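Decapping nuclease RAI1 (Candida albicans, PDB 5BUD) hydrolyses the NAD cap and other 5'-end structures of RNAs with the help of divalent metal ions, and stabilises and stimulates the exoribonuclease RAT1. Local coordinates at residues A[55-60]-A[175-180]; A[249-254]-A[291-296]; A[266-271]-A[278-283]. One frame throughout, in Å; residues are numbered along the deposited sequence.

Overall arrangement
Contact 2 uses strand 291-298 and contact 3 its neighbour 279-285, while contact 1 adjoins the former through L291. Contacts 1 and 2 have centres 14 Å apart and are joined by a probable backbone hydrogen bond, I57 O to L291 N at 2.9 Å. Contacts 2 and 3, also 14 Å apart between centres, share a sheet: E295 O lies 2.8 Å from Y282 N, and S249 N lies 3.0 Å from G283 O. Contact 3 is nested along the chain inside the loop that contact 2 closes. Contacts 1 and 3 do not touch; E175 of contact 1 binds one manganese ion, and the I280 side chain of contact 3 is about 8 Å from a different one.

Contact 1: residues A[55-60]-A[175-180]; sequences TGIDLQ and ETIATI. With MN (manganese (II) ion), chain G.
Two isoleucine torsions bring the ends of I57 and I177 together. In I57, CG1 stands beside the backbone N and anti to the carbonyl carbon (chi1 -66°). In I177 it sits between the backbone N and the carbonyl carbon (chi1 63°), and chi2 near 81° turns CD1 out to the side. Both CB atoms are directed at the other segment, and the two side chains approach tip to tip, with I57 CD1 4.0 Å from I177 CD1. L59 arrives from a different direction, at about a right angle to I177, and sets its CD2 methyl 4.0 Å from I177 CG1. CG2 of I57 lies 4.2 Å from the same CG1 atom, so one methylene of the helix is met by both loop residues. No hydrogen bond spans the segments; the evidence points to buried apolar packing alone, and 116 Å² is covered in total. L59 also packs on V170 and K173 of helix 158-178. Within the loop, D58 OD1 accepts from Q60 N at 2.9 Å, an Asx turn that shapes the chain just where L59 approaches the helix. On the other segment, the hydroxyl of T179 donates to E175 O at 2.8 Å, tying the start of strand 179-180 to the last turn of the helix. The carboxylate of E175, at the end of an extended side chain, binds manganese through OE1 at 2.2 Å. OE2 stays 3.3 Å from the metal, so coordination is through one oxygen, and four waters supply the remaining ligands seen. A sugar of the bound RNA packs on E175 as well. The contact therefore packs the loop after helix 50-54 against the C-terminal part of the helix that carries the metal-binding E175, in the active site of a DXO/Dom3Z enzyme, a branch of the PD-(D/E)XK nucleases.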
# COMPACT_ATOMS: atom_id res chain seq x y z
N THR A 55 -5.70 27.79 12.22
CA THR A 55 -4.44 28.43 12.61
C THR A 55 -3.39 28.49 11.48
O THR A 55 -2.44 29.26 11.57
CB THR A 55 -3.78 27.74 13.82
OG1 THR A 55 -3.51 26.37 13.50
CG2 THR A 55 -4.67 27.82 15.06
N GLY A 56 -3.56 27.69 10.43
CA GLY A 56 -2.62 27.71 9.31
C GLY A 56 -1.34 26.92 9.59
O GLY A 56 -0.24 27.46 9.54
N ILE A 57 -1.50 25.62 9.81
CA ILE A 57 -0.39 24.75 10.20
C ILE A 57 0.69 24.69 9.12
O ILE A 57 0.39 24.53 7.95
CB ILE A 57 -0.90 23.34 10.54
CG1 ILE A 57 -1.78 23.41 11.80
CG2 ILE A 57 0.26 22.40 10.79
CD1 ILE A 57 -2.76 22.27 11.94
N ASP A 58 1.96 24.87 9.50
CA ASP A 58 3.03 24.78 8.53
C ASP A 58 3.51 23.33 8.45
O ASP A 58 4.09 22.81 9.41
CB ASP A 58 4.23 25.69 8.85
CG ASP A 58 5.15 25.86 7.65
OD1 ASP A 58 5.25 24.92 6.86
OD2 ASP A 58 5.74 26.95 7.45
N LEU A 59 3.28 22.71 7.30
CA LEU A 59 3.57 21.27 7.16
C LEU A 59 5.05 21.01 6.87
O LEU A 59 5.44 19.87 6.78
CB LEU A 59 2.66 20.63 6.09
CG LEU A 59 1.19 20.57 6.46
CD1 LEU A 59 0.33 20.03 5.32
CD2 LEU A 59 0.94 19.74 7.71
N GLN A 60 5.86 22.05 6.65
CA GLN A 60 7.32 21.87 6.64
C GLN A 60 7.96 22.16 7.99
O GLN A 60 9.18 22.02 8.14
CB GLN A 60 8.00 22.64 5.51
CG GLN A 60 7.81 24.15 5.54
CD GLN A 60 8.45 24.81 4.35
OE1 GLN A 60 9.60 24.54 4.03
NE2 GLN A 60 7.70 25.66 3.66
N GLU A 175 0.39 13.41 8.90
CA GLU A 175 0.02 12.30 9.73
C GLU A 175 0.26 12.61 11.20
O GLU A 175 -0.54 12.25 12.06
CB GLU A 175 0.81 11.03 9.38
CG GLU A 175 0.54 10.42 8.02
CD GLU A 175 1.49 9.25 7.75
OE1 GLU A 175 2.20 8.84 8.68
OE2 GLU A 175 1.57 8.75 6.62
N THR A 176 1.38 13.27 11.47
CA THR A 176 1.77 13.61 12.83
C THR A 176 0.81 14.63 13.45
O THR A 176 0.39 14.43 14.57
CB THR A 176 3.23 14.12 12.86
OG1 THR A 176 4.08 13.11 12.32
CG2 THR A 176 3.66 14.45 14.27
N ILE A 177 0.44 15.68 12.72
CA ILE A 177 -0.42 16.73 13.28
C ILE A 177 -1.92 16.41 13.24
O ILE A 177 -2.70 17.04 13.95
CB ILE A 177 -0.07 18.14 12.76
CG1 ILE A 177 -0.26 18.29 11.23
CG2 ILE A 177 1.38 18.44 13.08
CD1 ILE A 177 -1.68 18.54 10.79
N ALA A 178 -2.30 15.36 12.50
CA ALA A 178 -3.72 14.96 12.35
C ALA A 178 -4.14 13.77 13.18
O ALA A 178 -5.33 13.42 13.19
CB ALA A 178 -4.03 14.70 10.88
N THR A 179 -3.21 13.16 13.92
CA THR A 179 -3.54 11.99 14.70
C THR A 179 -3.03 12.10 16.16
O THR A 179 -2.14 12.89 16.46
CB THR A 179 -2.90 10.72 14.11
OG1 THR A 179 -1.46 10.79 14.24
CG2 THR A 179 -3.31 10.52 12.63
N ILE A 180 -3.63 11.29 17.02
CA ILE A 180 -3.28 11.17 18.45
C ILE A 180 -3.07 9.69 18.80
O ILE A 180 -3.68 8.80 18.18
CB ILE A 180 -4.40 11.81 19.32
CG1 ILE A 180 -5.79 11.39 18.80
CG2 ILE A 180 -4.26 13.32 19.29
CD1 ILE A 180 -6.96 11.74 19.71
MN MN G . 3.06 6.82 8.89
O HOH W 1 2.79 6.83 11.27
O HOH W 2 4.30 4.77 8.74
O HOH W 3 0.98 5.64 8.74
O HOH W 4 4.84 8.14 9.39

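Contact 2: residues A[249-254]-A[291-296]; sequences SRIIEN and LKNVEL. With nucleotides of chain C.
I251 meets the strand residues K292 and N293 through a single branch, its CG2 methyl. The I251 side chain crosses each of its two partners obliquely. The methyl lies 4.2 Å from K292 CB and 4.0 Å from N293 OD1, so it touches the CB methylene of one residue and an amide oxygen on the next. K292 offers only its CB: bends at chi2 and chi3 lead its remaining chain away. N293 starts out less directly, but its CG sits between the backbone N and the carbonyl carbon (chi1 65°), which swings the amide back to the isoleucine. Both strand residues face F284, the geometry of a classic beta bulge, which is consistent with consecutive residues both reaching one methyl. Beside I251, the extended R250 aims at the RNA. Its CD is 3.4 Å from O3' of U4 of chain C, and C4' of that nucleotide lies in plane at the guanidinium edge. NH2 forms a salt bridge of 2.6 Å with E253 OE1. Chemically, the small 75 Å² interface is van der Waals packing without a hydrogen bond, while the adjoining ion pair probably steadies the arginine at the RNA backbone.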
# COMPACT_ATOMS: atom_id res chain seq x y z
N SER A 249 -2.29 16.90 -0.76
CA SER A 249 -2.18 17.39 -2.11
C SER A 249 -2.15 18.91 -2.13
O SER A 249 -2.56 19.55 -1.18
CB SER A 249 -3.35 16.95 -2.96
OG SER A 249 -2.91 16.85 -4.29
N ARG A 250 -1.65 19.48 -3.22
CA ARG A 250 -1.75 20.93 -3.39
C ARG A 250 -3.21 21.30 -3.63
O ARG A 250 -3.94 20.57 -4.27
CB ARG A 250 -0.90 21.41 -4.56
CG ARG A 250 -0.75 22.93 -4.56
CD ARG A 250 -0.31 23.48 -5.91
NE ARG A 250 -0.65 24.90 -6.03
CZ ARG A 250 -0.40 25.64 -7.10
NH1 ARG A 250 0.23 25.12 -8.16
NH2 ARG A 250 -0.75 26.92 -7.12
N ILE A 251 -3.63 22.44 -3.10
CA ILE A 251 -4.94 23.02 -3.47
C ILE A 251 -5.02 23.10 -5.02
O ILE A 251 -4.00 23.17 -5.71
CB ILE A 251 -5.22 24.41 -2.79
CG1 ILE A 251 -3.99 25.33 -2.76
CG2 ILE A 251 -5.63 24.25 -1.35
CD1 ILE A 251 -3.39 25.64 -4.11
N ILE A 252 -6.22 23.00 -5.56
CA ILE A 252 -6.41 22.85 -7.01
C ILE A 252 -6.79 24.18 -7.66
O ILE A 252 -7.70 24.86 -7.19
CB ILE A 252 -7.46 21.75 -7.29
CG1 ILE A 252 -6.95 20.40 -6.77
CG2 ILE A 252 -7.74 21.66 -8.79
CD1 ILE A 252 -8.04 19.47 -6.31
N GLU A 253 -6.10 24.54 -8.75
CA GLU A 253 -6.21 25.90 -9.35
C GLU A 253 -6.56 25.95 -10.84
O GLU A 253 -7.03 26.98 -11.30
CB GLU A 253 -4.91 26.67 -9.15
CG GLU A 253 -4.43 26.70 -7.71
CD GLU A 253 -3.63 27.94 -7.37
OE1 GLU A 253 -2.69 28.27 -8.14
OE2 GLU A 253 -3.91 28.58 -6.34
N ASN A 254 -6.30 24.89 -11.59
CA ASN A 254 -6.79 24.78 -12.97
C ASN A 254 -7.23 23.35 -13.32
O ASN A 254 -7.11 22.44 -12.49
CB ASN A 254 -5.75 25.32 -13.97
CG ASN A 254 -4.35 24.78 -13.74
OD1 ASN A 254 -4.12 23.57 -13.71
ND2 ASN A 254 -3.38 25.69 -13.62
N LEU A 291 -1.21 24.07 5.54
CA LEU A 291 -2.47 23.33 5.40
C LEU A 291 -3.61 24.33 5.36
O LEU A 291 -3.75 25.14 6.26
CB LEU A 291 -2.67 22.38 6.57
CG LEU A 291 -3.93 21.52 6.65
CD1 LEU A 291 -4.05 20.54 5.49
CD2 LEU A 291 -4.01 20.78 7.96
N LYS A 292 -4.43 24.24 4.31
CA LYS A 292 -5.52 25.20 4.06
C LYS A 292 -6.87 24.59 4.38
O LYS A 292 -7.71 25.24 4.98
CB LYS A 292 -5.50 25.60 2.60
CG LYS A 292 -4.18 26.22 2.14
CD LYS A 292 -3.81 27.46 2.94
CE LYS A 292 -4.84 28.57 2.79
NZ LYS A 292 -4.61 29.60 3.84
N ASN A 293 -7.09 23.35 3.97
CA ASN A 293 -8.32 22.65 4.32
C ASN A 293 -8.17 21.13 4.24
O ASN A 293 -7.24 20.61 3.61
CB ASN A 293 -9.48 23.13 3.43
CG ASN A 293 -9.28 22.78 1.98
OD1 ASN A 293 -8.40 23.31 1.32
ND2 ASN A 293 -10.09 21.88 1.46
N VAL A 294 -9.10 20.43 4.88
CA VAL A 294 -9.10 18.99 4.93
C VAL A 294 -10.42 18.47 4.42
O VAL A 294 -11.46 19.03 4.74
CB VAL A 294 -8.87 18.52 6.37
CG1 VAL A 294 -9.06 17.02 6.50
CG2 VAL A 294 -7.49 18.98 6.83
N GLU A 295 -10.39 17.41 3.61
CA GLU A 295 -11.60 16.82 3.06
C GLU A 295 -11.60 15.30 3.14
O GLU A 295 -10.63 14.63 2.71
CB GLU A 295 -11.76 17.27 1.60
CG GLU A 295 -13.08 16.86 0.98
CD GLU A 295 -13.28 17.35 -0.44
OE1 GLU A 295 -12.48 18.17 -0.93
OE2 GLU A 295 -14.23 16.88 -1.08
N LEU A 296 -12.69 14.77 3.69
CA LEU A 296 -12.98 13.34 3.74
C LEU A 296 -13.70 12.81 2.50
O LEU A 296 -14.69 13.38 2.08
CB LEU A 296 -13.86 13.05 4.95
CG LEU A 296 -14.43 11.65 5.16
CD1 LEU A 296 -13.35 10.61 5.28
CD2 LEU A 296 -15.29 11.68 6.42
P U C 4 3.53 20.92 -6.90
OP1 U C 4 4.43 22.06 -7.23
OP2 U C 4 3.05 20.74 -5.51
O5' U C 4 2.27 20.99 -7.87
C5' U C 4 2.45 21.29 -9.26
C4' U C 4 1.40 22.26 -9.70
O4' U C 4 1.20 22.17 -11.13
C3' U C 4 0.03 21.92 -9.14
O3' U C 4 -0.78 23.08 -9.23
C2' U C 4 -0.35 20.75 -10.03
O2' U C 4 -1.70 20.34 -9.99
C1' U C 4 0.15 21.24 -11.40
N1 U C 4 0.69 20.18 -12.27
C2 U C 4 0.04 18.96 -12.27
O2 U C 4 -0.94 18.73 -11.59
N3 U C 4 0.60 18.01 -13.09
C4 U C 4 1.71 18.16 -13.90
O4 U C 4 2.08 17.20 -14.58
C5 U C 4 2.32 19.45 -13.85
C6 U C 4 1.80 20.39 -13.05

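Contact 3: residues A[266-271]-A[278-283]; sequences FKAWCQ and TKIIYG
A268 of the helix lies against I280 and Y282 of the strand, and its CB is the focus of the first shell. That methyl is 4.0 Å from I280 CD1 and 3.7 Å from the phenolic OH of Y282, two residues apart on the same side of the strand. I280 reaches farther: with CG1 anti to its carbonyl carbon and chi2 extended at 172°, CD1 also comes within 3.9 Å of A268 O and 4.1 Å of W269 N, thus packing on the helix backbone. The axes of 266-271 and 279-283 come within 9.7 Å, with A268 CB in the interface, and no hydrogen bond links the two elements. In the second shell, the Y282 ring is held edge-to-face by F261, about two turns before A268 on the helix, and touches K247. I280 is backed by I302 and T299. W269 leads its ring away from the strand to F273, I302 and P303, and F266, on the far side of the helix, receives C270 SG over one ring face, 3.4 Å above the plane and offset toward the rim. Q271 OE1 accepts a hydrogen bond from NZ of K247, the lysine that Y282 touches, while Q271 NE2 makes a weak one to an RNA phosphate; Q271 and K247 both probably bind substrate, as in relatives. Helix 266-271 runs at 146° to strand 279-283, roughly antiparallel. It belongs to the beta-alpha-beta unit in which helix 255-275 connects the parallel strands 243-250 and 279-285, and its outer side is covered by helices 104-112 and 302-307.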
# COMPACT_ATOMS: atom_id res chain seq x y z
N PHE A 266 -7.58 8.13 -7.79
CA PHE A 266 -7.80 6.78 -8.29
C PHE A 266 -6.82 5.82 -7.62
O PHE A 266 -7.21 4.71 -7.20
CB PHE A 266 -7.63 6.73 -9.81
CG PHE A 266 -7.55 5.34 -10.38
CD1 PHE A 266 -8.62 4.47 -10.27
CD2 PHE A 266 -6.38 4.88 -10.95
CE1 PHE A 266 -8.55 3.20 -10.79
CE2 PHE A 266 -6.28 3.59 -11.46
CZ PHE A 266 -7.38 2.75 -11.39
N LYS A 267 -5.56 6.23 -7.55
CA LYS A 267 -4.51 5.42 -6.91
C LYS A 267 -4.84 5.22 -5.42
O LYS A 267 -4.66 4.13 -4.89
CB LYS A 267 -3.14 6.08 -7.06
CG LYS A 267 -2.50 6.00 -8.43
CD LYS A 267 -1.29 6.93 -8.44
CE LYS A 267 -0.49 6.86 -9.73
NZ LYS A 267 -1.04 7.83 -10.72
N ALA A 268 -5.33 6.27 -4.76
CA ALA A 268 -5.80 6.15 -3.37
C ALA A 268 -6.95 5.16 -3.24
O ALA A 268 -6.99 4.30 -2.34
CB ALA A 268 -6.18 7.52 -2.82
N TRP A 269 -7.92 5.27 -4.15
CA TRP A 269 -9.00 4.31 -4.21
C TRP A 269 -8.44 2.90 -4.40
O TRP A 269 -8.84 1.97 -3.67
CB TRP A 269 -10.04 4.65 -5.31
CG TRP A 269 -11.09 3.59 -5.48
CD1 TRP A 269 -12.26 3.45 -4.75
CD2 TRP A 269 -11.06 2.48 -6.38
NE1 TRP A 269 -12.95 2.35 -5.17
CE2 TRP A 269 -12.23 1.72 -6.15
CE3 TRP A 269 -10.16 2.06 -7.37
CZ2 TRP A 269 -12.51 0.55 -6.87
CZ3 TRP A 269 -10.44 0.93 -8.09
CH2 TRP A 269 -11.63 0.18 -7.85
N CYS A 270 -7.50 2.72 -5.32
CA CYS A 270 -6.95 1.37 -5.56
C CYS A 270 -6.41 0.75 -4.25
O CYS A 270 -6.66 -0.43 -3.91
CB CYS A 270 -5.83 1.38 -6.60
SG CYS A 270 -6.41 1.55 -8.32
N GLN A 271 -5.68 1.57 -3.53
CA GLN A 271 -4.97 1.16 -2.33
C GLN A 271 -5.99 0.82 -1.21
O GLN A 271 -5.87 -0.21 -0.52
CB GLN A 271 -3.97 2.31 -2.02
CG GLN A 271 -3.45 2.49 -0.61
CD GLN A 271 -2.62 3.78 -0.46
OE1 GLN A 271 -2.63 4.65 -1.34
NE2 GLN A 271 -1.90 3.89 0.65
N THR A 278 -12.30 2.43 4.27
CA THR A 278 -13.54 3.08 3.79
C THR A 278 -13.45 4.62 3.79
O THR A 278 -14.33 5.29 3.29
CB THR A 278 -14.77 2.69 4.64
OG1 THR A 278 -14.63 3.17 5.98
CG2 THR A 278 -14.95 1.21 4.64
N LYS A 279 -12.37 5.16 4.37
CA LYS A 279 -12.23 6.61 4.51
C LYS A 279 -10.85 7.07 4.03
O LYS A 279 -9.80 6.51 4.47
CB LYS A 279 -12.47 7.02 5.97
CG LYS A 279 -13.92 6.98 6.43
CD LYS A 279 -14.08 7.53 7.85
CE LYS A 279 -15.54 7.65 8.27
NZ LYS A 279 -16.20 6.35 8.15
N ILE A 280 -10.84 8.07 3.14
CA ILE A 280 -9.62 8.75 2.70
C ILE A 280 -9.70 10.23 2.98
O ILE A 280 -10.65 10.90 2.54
CB ILE A 280 -9.39 8.55 1.17
CG1 ILE A 280 -9.46 7.08 0.84
CG2 ILE A 280 -8.09 9.19 0.74
CD1 ILE A 280 -9.44 6.73 -0.62
N ILE A 281 -8.73 10.76 3.71
CA ILE A 281 -8.75 12.17 4.12
C ILE A 281 -7.58 12.85 3.43
O ILE A 281 -6.43 12.44 3.58
CB ILE A 281 -8.67 12.32 5.66
CG1 ILE A 281 -9.90 11.68 6.28
CG2 ILE A 281 -8.52 13.76 6.08
CD1 ILE A 281 -10.06 11.82 7.76
N TYR A 282 -7.88 13.89 2.67
CA TYR A 282 -6.88 14.72 2.03
C TYR A 282 -6.65 16.00 2.81
O TYR A 282 -7.59 16.73 3.16
CB TYR A 282 -7.28 15.06 0.58
CG TYR A 282 -6.82 14.03 -0.40
CD1 TYR A 282 -7.52 12.86 -0.58
CD2 TYR A 282 -5.66 14.22 -1.18
CE1 TYR A 282 -7.12 11.92 -1.49
CE2 TYR A 282 -5.24 13.25 -2.06
CZ TYR A 282 -5.98 12.10 -2.20
OH TYR A 282 -5.63 11.13 -3.08
N GLY A 283 -5.38 16.26 3.11
CA GLY A 283 -4.96 17.58 3.57
C GLY A 283 -4.48 18.37 2.36
O GLY A 283 -3.48 18.00 1.76